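Local atomic coordinates of gamma-glutamyl-gamma-aminobutyrate hydrolase PuuD (PDB entry 6VTV), a protein that hydrolyses the gamma-glutamyl linkage of gamma-glutamyl-gamma-aminobutyrate to release 4-aminobutanoate and glutamate in the last step of putrescine breakdown. Residues Q122-A127 against E210-I215; N105-L108 against P113-A116. One frame throughout, in Å; residues are numbered along the deposited sequence.

Contact 1 (Q122-A127 against E210-I215); sequences QELVVA and EAVSVI. With MN (manganese (II) ion), chain D.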
ATOM      1  N   GLN B 122      -9.616  17.322  -6.450  1.00 18.35           N
ATOM      2  CA  GLN B 122      -8.786  18.519  -6.399  1.00 22.94           C
ATOM      3  C   GLN B 122      -7.445  18.292  -7.084  1.00 19.90           C
ATOM      4  O   GLN B 122      -6.897  19.215  -7.698  1.00 22.41           O
ATOM      5  CB  GLN B 122      -8.592  18.953  -4.946  1.00 21.77           C
ATOM      6  CG  GLN B 122      -9.904  19.247  -4.222  1.00 21.18           C
ATOM      7  CD  GLN B 122      -9.739  19.351  -2.718  1.00 26.42           C
ATOM      8  OE1 GLN B 122      -8.670  19.068  -2.179  1.00 29.49           O
ATOM      9  NE2 GLN B 122     -10.802  19.757  -2.032  1.00 28.14           N
ATOM     10  N   GLU B 123      -6.907  17.074  -7.000  1.00 22.04           N
ATOM     11  CA  GLU B 123      -5.709  16.745  -7.763  1.00 21.59           C
ATOM     12  C   GLU B 123      -5.986  16.780  -9.261  1.00 23.81           C
ATOM     13  O   GLU B 123      -5.154  17.258 -10.041  1.00 26.51           O
ATOM     14  CB  GLU B 123      -5.178  15.374  -7.343  1.00 21.97           C
ATOM     15  CG  GLU B 123      -4.495  15.371  -5.986  1.00 20.14           C
ATOM     16  CD  GLU B 123      -4.262  13.972  -5.450  1.00 21.97           C
ATOM     17  OE1 GLU B 123      -4.900  13.024  -5.953  1.00 25.56           O
ATOM     18  OE2 GLU B 123      -3.438  13.819  -4.525  1.00 25.44           O
ATOM     19  N   LEU B 124      -7.155  16.285  -9.679  1.00 19.81           N
ATOM     20  CA  LEU B 124      -7.523  16.324 -11.092  1.00 19.73           C
ATOM     21  C   LEU B 124      -7.636  17.759 -11.590  1.00 19.85           C
ATOM     22  O   LEU B 124      -7.154  18.091 -12.680  1.00 23.62           O
ATOM     23  CB  LEU B 124      -8.843  15.583 -11.309  1.00 25.21           C
ATOM     24  CG  LEU B 124      -8.838  14.306 -12.150  1.00 34.77           C
ATOM     25  CD1 LEU B 124     -10.246  13.996 -12.642  1.00 33.50           C
ATOM     26  CD2 LEU B 124      -7.875  14.431 -13.321  1.00 38.95           C
ATOM     27  N   VAL B 125      -8.281  18.621 -10.803  1.00 23.86           N
ATOM     28  CA  VAL B 125      -8.477  20.008 -11.212  1.00 26.22           C
ATOM     29  C   VAL B 125      -7.137  20.718 -11.344  1.00 27.27           C
ATOM     30  O   VAL B 125      -6.896  21.445 -12.317  1.00 22.07           O
ATOM     31  CB  VAL B 125      -9.408  20.727 -10.217  1.00 21.36           C
ATOM     32  CG1 VAL B 125      -9.418  22.226 -10.475  1.00 21.68           C
ATOM     33  CG2 VAL B 125     -10.816  20.154 -10.304  1.00 19.68           C
ATOM     34  N   VAL B 126      -6.238  20.508 -10.383  1.00 23.62           N
ATOM     35  CA  VAL B 126      -4.949  21.191 -10.417  1.00 23.59           C
ATOM     36  C   VAL B 126      -4.066  20.619 -11.521  1.00 23.74           C
ATOM     37  O   VAL B 126      -3.342  21.360 -12.198  1.00 26.73           O
ATOM     38  CB  VAL B 126      -4.269  21.112  -9.038  1.00 21.83           C
ATOM     39  CG1 VAL B 126      -2.842  21.637  -9.109  1.00 23.43           C
ATOM     40  CG2 VAL B 126      -5.071  21.896  -8.013  1.00 21.28           C
ATOM     41  N   ALA B 127      -4.120  19.301 -11.735  1.00 22.65           N
ATOM     42  CA  ALA B 127      -3.234  18.679 -12.715  1.00 24.01           C
ATOM     43  C   ALA B 127      -3.542  19.138 -14.134  1.00 25.30           C
ATOM     44  O   ALA B 127      -2.642  19.176 -14.982  1.00 26.75           O
ATOM     45  CB  ALA B 127      -3.326  17.156 -12.625  1.00 27.31           C
ATOM     46  N   GLU B 210     -18.787  19.942  -7.659  1.00 30.63           N
ATOM     47  CA  GLU B 210     -18.608  18.762  -6.823  1.00 28.11           C
ATOM     48  C   GLU B 210     -18.186  17.530  -7.612  1.00 27.21           C
ATOM     49  O   GLU B 210     -17.907  16.491  -7.004  1.00 28.07           O
ATOM     50  CB  GLU B 210     -19.898  18.463  -6.047  1.00 29.01           C
ATOM     51  CG  GLU B 210     -20.142  19.387  -4.862  1.00 28.87           C
ATOM     52  CD  GLU B 210     -19.643  18.806  -3.552  1.00 29.31           C
ATOM     53  OE1 GLU B 210     -19.564  17.564  -3.443  1.00 28.21           O
ATOM     54  OE2 GLU B 210     -19.328  19.589  -2.631  1.00 30.79           O
ATOM     55  N   ALA B 211     -18.127  17.614  -8.940  1.00 30.33           N
ATOM     56  CA  ALA B 211     -17.714  16.488  -9.763  1.00 23.90           C
ATOM     57  C   ALA B 211     -17.271  17.004 -11.126  1.00 24.02           C
ATOM     58  O   ALA B 211     -17.893  17.912 -11.679  1.00 25.83           O
ATOM     59  CB  ALA B 211     -18.846  15.465  -9.920  1.00 23.06           C
ATOM     60  N   VAL B 212     -16.196  16.418 -11.655  1.00 24.48           N
ATOM     61  CA  VAL B 212     -15.637  16.799 -12.949  1.00 24.42           C
ATOM     62  C   VAL B 212     -15.276  15.535 -13.719  1.00 25.97           C
ATOM     63  O   VAL B 212     -15.215  14.436 -13.166  1.00 26.93           O
ATOM     64  CB  VAL B 212     -14.393  17.703 -12.814  1.00 24.64           C
ATOM     65  CG1 VAL B 212     -14.771  19.060 -12.257  1.00 26.30           C
ATOM     66  CG2 VAL B 212     -13.338  17.033 -11.941  1.00 20.30           C
ATOM     67  N   SER B 213     -15.028  15.708 -15.016  1.00 23.26           N
ATOM     68  CA  SER B 213     -14.528  14.624 -15.846  1.00 25.51           C
ATOM     69  C   SER B 213     -13.707  15.217 -16.982  1.00 30.73           C
ATOM     70  O   SER B 213     -13.967  16.333 -17.438  1.00 35.69           O
ATOM     71  CB  SER B 213     -15.659  13.748 -16.399  1.00 25.23           C
ATOM     72  OG  SER B 213     -16.285  14.351 -17.516  1.00 28.14           O
ATOM     73  N   VAL B 214     -12.709  14.462 -17.427  1.00 29.97           N
ATOM     74  CA  VAL B 214     -11.813  14.925 -18.482  1.00 28.78           C
ATOM     75  C   VAL B 214     -12.482  14.702 -19.832  1.00 30.82           C
ATOM     76  O   VAL B 214     -12.884  13.582 -20.163  1.00 33.16           O
ATOM     77  CB  VAL B 214     -10.457  14.211 -18.415  1.00 30.03           C
ATOM     78  CG1 VAL B 214      -9.617  14.549 -19.637  1.00 35.15           C
ATOM     79  CG2 VAL B 214      -9.721  14.594 -17.142  1.00 26.62           C
ATOM     80  N   ILE B 215     -12.605  15.775 -20.614  1.00 30.30           N
ATOM     81  CA  ILE B 215     -13.136  15.666 -21.965  1.00 35.93           C
ATOM     82  C   ILE B 215     -12.149  14.899 -22.834  1.00 44.01           C
ATOM     83  O   ILE B 215     -10.927  15.000 -22.656  1.00 48.95           O
ATOM     84  CB  ILE B 215     -13.425  17.065 -22.538  1.00 36.36           C
ATOM     85  CG1 ILE B 215     -14.337  17.847 -21.593  1.00 35.53           C
ATOM     86  CG2 ILE B 215     -14.054  16.971 -23.919  1.00 38.34           C
ATOM     87  CD1 ILE B 215     -14.460  19.314 -21.939  1.00 34.64           C
TER
HETATM   88 MN    MN D 301     -19.401  19.233  -0.472  1.00 26.30          MN
HETATM   89  O   HOH W   1     -19.128  17.014  -0.997  1.00 22.08           O
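Leu124 and Val125 of helix 119-127 meet Val212 and Val214 of strand 209-214 in an all-apolar contact. It is helix-on-sheet packing in the class I glutamine amidotransferase fold, to which the peptidase C26 family belongs. The helix starts right after Cys118, the predicted nucleophile, as in the nucleophile elbow of this fold. The axes of helix and strand cross at 48° and come within 9.3 Å, and the consecutive residues Leu124 and Val125 make the contact from the helix side.

The side chain of Leu124 heads for the strand and ends in a fork. Its CD1 branch reaches CG2 of Val212 at 4.4 Å. Its CD2 branch goes on to CG2 of Val214 at 4.2 Å. One leucine therefore spans two valines on either side of Ser213 in sequence. Val212 points at the helix, and its CG2 methyl also lies 4.3 Å from CG2 of Val125. That single methyl thus meets neighbouring residues of the helix. The CB bonds of Val214 and Val125 run across the line to the other segment, yet their CG2 methyls still make contact. These are loose van der Waals distances, and no hydrogen bond joins the two segments. Leu124 also touches Ile104 of helix 94-109, while Val214 touches Leu198 of strand 198-203.

Ser213 faces away from the helix, and its OG is hydrogen-bonded to Glu201. At the start of the segment, Glu210 and Ala211 both face Ala202 in a classic beta bulge. From the bulge, the Glu210 side chain bends at chi2 (-95°) toward the manganese ion. His145, His161, Ser185 and His187 complete the protein ligands there. OE2 of Glu210 binds manganese at 2.2 Å, while OE1 accepts a hydrogen bond from a manganese-bound water at 2.5 Å.

Contact 2 (N105-L108 against P113-A116); sequences NAAL and PIFA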
ATOM      1  N   ASN B 105      -1.168  12.839 -15.275  1.00 26.98           N
ATOM      2  CA  ASN B 105      -0.721  13.230 -16.609  1.00 30.34           C
ATOM      3  C   ASN B 105      -0.398  12.013 -17.465  1.00 31.21           C
ATOM      4  O   ASN B 105      -0.712  11.982 -18.661  1.00 31.87           O
ATOM      5  CB  ASN B 105       0.505  14.136 -16.503  1.00 34.61           C
ATOM      6  CG  ASN B 105       0.159  15.536 -16.043  1.00 39.00           C
ATOM      7  OD1 ASN B 105      -0.759  16.166 -16.567  1.00 44.23           O
ATOM      8  ND2 ASN B 105       0.894  16.030 -15.053  1.00 35.67           N
ATOM      9  N   ALA B 106       0.234  11.001 -16.869  1.00 29.42           N
ATOM     10  CA  ALA B 106       0.561   9.794 -17.618  1.00 33.95           C
ATOM     11  C   ALA B 106      -0.695   9.022 -18.000  1.00 30.85           C
ATOM     12  O   ALA B 106      -0.815   8.546 -19.134  1.00 30.85           O
ATOM     13  CB  ALA B 106       1.508   8.918 -16.802  1.00 34.27           C
ATOM     14  N   ALA B 107      -1.645   8.894 -17.071  1.00 28.63           N
ATOM     15  CA  ALA B 107      -2.863   8.148 -17.365  1.00 30.34           C
ATOM     16  C   ALA B 107      -3.747   8.875 -18.372  1.00 33.26           C
ATOM     17  O   ALA B 107      -4.507   8.230 -19.103  1.00 34.26           O
ATOM     18  CB  ALA B 107      -3.642   7.876 -16.078  1.00 30.31           C
ATOM     19  N   LEU B 108      -3.671  10.207 -18.425  1.00 32.67           N
ATOM     20  CA  LEU B 108      -4.483  10.941 -19.388  1.00 31.90           C
ATOM     21  C   LEU B 108      -3.954  10.773 -20.803  1.00 35.18           C
ATOM     22  O   LEU B 108      -4.740  10.741 -21.759  1.00 37.06           O
ATOM     23  CB  LEU B 108      -4.547  12.420 -19.008  1.00 29.70           C
ATOM     24  CG  LEU B 108      -5.352  12.752 -17.750  1.00 28.59           C
ATOM     25  CD1 LEU B 108      -5.436  14.256 -17.542  1.00 28.28           C
ATOM     26  CD2 LEU B 108      -6.743  12.140 -17.823  1.00 26.64           C
ATOM     27  N   PRO B 113      -8.259   4.615 -17.319  1.00 28.29           N
ATOM     28  CA  PRO B 113      -9.361   5.154 -16.513  1.00 27.35           C
ATOM     29  C   PRO B 113      -8.881   5.655 -15.159  1.00 28.45           C
ATOM     30  O   PRO B 113      -7.995   5.068 -14.534  1.00 25.29           O
ATOM     31  CB  PRO B 113     -10.311   3.960 -16.368  1.00 28.74           C
ATOM     32  CG  PRO B 113     -10.012   3.099 -17.549  1.00 30.60           C
ATOM     33  CD  PRO B 113      -8.534   3.245 -17.784  1.00 30.16           C
ATOM     34  N   ILE B 114      -9.476   6.760 -14.713  1.00 26.03           N
ATOM     35  CA  ILE B 114      -9.158   7.376 -13.431  1.00 24.45           C
ATOM     36  C   ILE B 114     -10.452   7.600 -12.664  1.00 24.73           C
ATOM     37  O   ILE B 114     -11.444   8.079 -13.226  1.00 23.46           O
ATOM     38  CB  ILE B 114      -8.403   8.713 -13.601  1.00 23.74           C
ATOM     39  CG1 ILE B 114      -7.186   8.544 -14.511  1.00 32.33           C
ATOM     40  CG2 ILE B 114      -7.987   9.270 -12.246  1.00 26.23           C
ATOM     41  CD1 ILE B 114      -6.495   9.850 -14.840  1.00 34.25           C
ATOM     42  N   PHE B 115     -10.442   7.254 -11.379  1.00 22.37           N
ATOM     43  CA  PHE B 115     -11.528   7.584 -10.465  1.00 22.06           C
ATOM     44  C   PHE B 115     -10.924   8.267  -9.248  1.00 23.53           C
ATOM     45  O   PHE B 115     -10.104   7.672  -8.542  1.00 25.24           O
ATOM     46  CB  PHE B 115     -12.321   6.342 -10.053  1.00 22.03           C
ATOM     47  CG  PHE B 115     -13.557   6.652  -9.258  1.00 29.64           C
ATOM     48  CD1 PHE B 115     -14.352   7.738  -9.587  1.00 28.18           C
ATOM     49  CD2 PHE B 115     -13.927   5.857  -8.185  1.00 32.75           C
ATOM     50  CE1 PHE B 115     -15.490   8.030  -8.858  1.00 26.15           C
ATOM     51  CE2 PHE B 115     -15.067   6.143  -7.453  1.00 35.62           C
ATOM     52  CZ  PHE B 115     -15.849   7.230  -7.792  1.00 20.62           C
ATOM     53  N   ALA B 116     -11.326   9.512  -9.010  1.00 24.31           N
ATOM     54  CA  ALA B 116     -10.729  10.357  -7.988  1.00 24.64           C
ATOM     55  C   ALA B 116     -11.783  10.781  -6.975  1.00 26.27           C
ATOM     56  O   ALA B 116     -12.917  11.099  -7.342  1.00 23.98           O
ATOM     57  CB  ALA B 116     -10.076  11.584  -8.621  1.00 23.36           C
TER
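Ala107 and Leu108, near the end of helix 94-109, both rest on the end of the Ile114 side chain. Just before them, Asn105 turns away from the strand, and Ala106 packs on Leu63 instead.

The CB of Ala107 points toward the strand. It lies 3.7 Å from CD1 of Ile114 and 3.9 Å from CG1 of Ile114. The nearest CA atoms across the segments, those of Ala107 and Pro113, are 7.2 Å apart. Ala107 also touches Ile69 of the adjacent parallel strand 68-71. This gives the contact its place in a beta-alpha-beta crossover: strand 68-71 leads through helix 94-109 into strand 114-117, its parallel neighbour in the sheet. The contact lies where the chain turns from that helix into the second strand.

The CB bond of Leu108 runs alongside the strand, but the branched end of the side chain swings in. Its CD2 comes within 3.8 Å of CD1 of Ile114, and the two side chains cross at about a right angle. On the strand side, Ile114 projects toward the helix with its CG1 arm anti to the carbonyl carbon (chi1 -52°). The chain is then extended at chi2, 174°, which carries CD1 out to meet both Ala107 CB and Leu108 CD2.

Both contacts set a helix against the same mixed sheet, and both are apolar with no hydrogen bond across. All four touching residues of contact 1 are buried, and it joins parts of the chain far apart in sequence. Contact 2 is local, joining a helix end to the strand that follows it, and its Leu108 is partly exposed. Strand 114-117 leads into helix 119-127, and contact 2 closes before contact 1 opens. The two also touch: Val214 CG2 lies 3.9 Å from Leu108 CD2. Their surroundings differ. The strand of contact 1 carries a manganese ligand, Glu210, near its start, whereas contact 2 lies away from the metal and the predicted catalytic residues.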